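Local coordinates for stress responsive alpha-beta protein (Jannaschia sp., PDB 3BB5), which is of unknown function but forms a dimer with a ferredoxin-like fold and belongs to the stress-responsive alpha-beta barrel family, at residues V25-E30 and Y75-T80. Numbering follows the deposited sequence. Where two conformers were deposited one is given.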
loop_
_atom_site.group_PDB
_atom_site.type_symbol
_atom_site.label_atom_id
_atom_site.label_comp_id
_atom_site.label_asym_id
_atom_site.label_seq_id
_atom_site.Cartn_x
_atom_site.Cartn_y
_atom_site.Cartn_z
ATOM N N VAL A 25 5.516 0.897 -1.537
ATOM C CA VAL A 25 6.405 2.046 -1.707
ATOM C C VAL A 25 5.639 3.111 -2.501
ATOM O O VAL A 25 5.275 2.865 -3.649
ATOM C CB VAL A 25 7.727 1.634 -2.451
ATOM C CG1 VAL A 25 8.655 2.827 -2.625
ATOM C CG2 VAL A 25 8.415 0.469 -1.723
HETATM N N MSE A 26 5.357 4.252 -1.854
HETATM C CA MSE A 26 4.680 5.401 -2.479
HETATM C C MSE A 26 5.651 6.548 -2.761
HETATM O O MSE A 26 6.448 6.931 -1.918
HETATM C CB MSE A 26 3.527 5.884 -1.599
HETATM C CG MSE A 26 2.487 4.798 -1.263
HETATM SE SE MSE A 26 1.651 3.998 -2.835
HETATM C CE MSE A 26 0.963 5.631 -3.678
ATOM N N LEU A 27 5.594 7.080 -3.974
ATOM C CA LEU A 27 6.655 7.947 -4.472
ATOM C C LEU A 27 6.102 9.317 -4.680
ATOM O O LEU A 27 4.980 9.439 -5.098
ATOM C CB LEU A 27 7.218 7.417 -5.788
ATOM C CG LEU A 27 7.913 6.050 -5.750
ATOM C CD1 LEU A 27 8.178 5.585 -7.200
ATOM C CD2 LEU A 27 9.217 6.061 -4.913
ATOM N N GLU A 28 6.926 10.322 -4.373
ATOM C CA GLU A 28 6.660 11.754 -4.558
ATOM C C GLU A 28 7.650 12.336 -5.617
ATOM O O GLU A 28 8.715 12.858 -5.261
ATOM C CB GLU A 28 6.880 12.437 -3.196
ATOM C CG GLU A 28 5.934 13.496 -2.837
ATOM C CD GLU A 28 6.338 14.198 -1.545
ATOM O OE1 GLU A 28 6.429 13.496 -0.496
ATOM O OE2 GLU A 28 6.547 15.438 -1.600
ATOM N N PRO A 29 7.324 12.217 -6.927
ATOM C CA PRO A 29 8.247 12.701 -7.974
ATOM C C PRO A 29 8.599 14.176 -7.842
ATOM O O PRO A 29 7.747 14.968 -7.436
ATOM C CB PRO A 29 7.479 12.447 -9.280
ATOM C CG PRO A 29 6.512 11.369 -8.948
ATOM C CD PRO A 29 6.111 11.599 -7.508
ATOM N N GLU A 30 9.844 14.535 -8.164
ATOM C CA GLU A 30 10.288 15.914 -8.103
ATOM C C GLU A 30 11.291 16.192 -9.226
ATOM O O GLU A 30 12.316 15.507 -9.332
ATOM C CB GLU A 30 10.919 16.184 -6.733
ATOM C CG GLU A 30 11.260 17.641 -6.458
ATOM C CD GLU A 30 10.056 18.541 -6.560
ATOM O OE1 GLU A 30 9.128 18.400 -5.728
ATOM O OE2 GLU A 30 10.030 19.365 -7.493
ATOM N N TYR A 75 2.332 7.945 -7.626
ATOM C CA TYR A 75 2.792 6.655 -8.193
ATOM C C TYR A 75 3.316 5.749 -7.081
ATOM O O TYR A 75 3.901 6.212 -6.103
ATOM C CB TYR A 75 3.874 6.872 -9.296
ATOM C CG TYR A 75 3.977 5.717 -10.303
ATOM C CD1 TYR A 75 4.797 4.629 -10.058
ATOM C CD2 TYR A 75 3.217 5.696 -11.465
ATOM C CE1 TYR A 75 4.893 3.591 -10.925
ATOM C CE2 TYR A 75 3.300 4.628 -12.350
ATOM C CZ TYR A 75 4.142 3.580 -12.066
ATOM O OH TYR A 75 4.245 2.500 -12.917
ATOM N N GLY A 76 3.087 4.446 -7.210
ATOM C CA GLY A 76 3.574 3.520 -6.200
ATOM C C GLY A 76 3.732 2.116 -6.679
ATOM O O GLY A 76 3.405 1.776 -7.822
ATOM N N PHE A 77 4.295 1.299 -5.815
ATOM C CA PHE A 77 4.409 -0.120 -6.118
ATOM C C PHE A 77 4.280 -0.988 -4.896
ATOM O O PHE A 77 4.264 -0.488 -3.799
ATOM C CB PHE A 77 5.661 -0.435 -6.953
ATOM C CG PHE A 77 6.979 -0.075 -6.303
ATOM C CD1 PHE A 77 7.535 1.161 -6.493
ATOM C CD2 PHE A 77 7.701 -1.019 -5.590
ATOM C CE1 PHE A 77 8.775 1.468 -5.959
ATOM C CE2 PHE A 77 8.910 -0.731 -5.046
ATOM C CZ PHE A 77 9.463 0.514 -5.235
ATOM N N LEU A 78 4.098 -2.285 -5.148
ATOM C CA LEU A 78 3.863 -3.318 -4.142
ATOM C C LEU A 78 4.725 -4.551 -4.454
ATOM O O LEU A 78 4.671 -5.075 -5.574
ATOM C CB LEU A 78 2.395 -3.750 -4.125
ATOM C CG LEU A 78 2.066 -4.603 -2.885
ATOM C CD1 LEU A 78 1.747 -3.704 -1.620
ATOM C CD2 LEU A 78 0.945 -5.610 -3.150
ATOM N N CYS A 79 5.518 -4.989 -3.469
ATOM C CA CYS A 79 6.123 -6.309 -3.487
ATOM C C CYS A 79 5.523 -7.143 -2.402
ATOM O O CYS A 79 5.420 -6.700 -1.277
ATOM C CB CYS A 79 7.625 -6.260 -3.236
ATOM S SG CYS A 79 8.387 -5.070 -4.195
ATOM N N THR A 80 5.157 -8.362 -2.754
ATOM C CA THR A 80 4.708 -9.358 -1.809
ATOM C C THR A 80 5.883 -10.325 -1.580
ATOM O O THR A 80 6.352 -10.909 -2.529
ATOM C CB THR A 80 3.485 -10.107 -2.390
ATOM O OG1 THR A 80 2.422 -9.166 -2.602
ATOM C CG2 THR A 80 3.008 -11.224 -1.465
#
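V25 and F77 form an antiparallel hydrogen-bonded pair where strand 25-27 runs against strand 75-80: V25 N donates to F77 O at 2.9 Å, and F77 N returns a bond of 2.8 Å to V25 O. Two residues further along, past the non-hydrogen-bonded pair M26-G76, L27 N donates to Y75 O at 2.9 Å. The side chains of V25 and F77 leave the sheet side by side. With chi1 at 60°, F77 CG sits between its own backbone N and carbonyl carbon, and the ring swings over the neighbouring strand until V25 CB lies over one face, 3.6 Å from the ring centroid, a CH-pi contact. L27 CD1 comes to the ring edge, 4.3 Å from F77 CE1. Strands 21-27 and 75-81 are the two central strands of the four-stranded antiparallel sheet of a ferredoxin-like fold, and helix 34-48 packs on this face, touching L27 through I38 and F77 through M42. Trading F77 for an alanine removes the ring, which would probably leave V25 CB without its aromatic partner and open a gap under helix 34-48. On the opposite face of the sheet the side chain of M26 bends at chi2 and chi3, bringing SE to 3.9 Å from G76 CA, while V117 of the second subunit packs against the same selenomethionine.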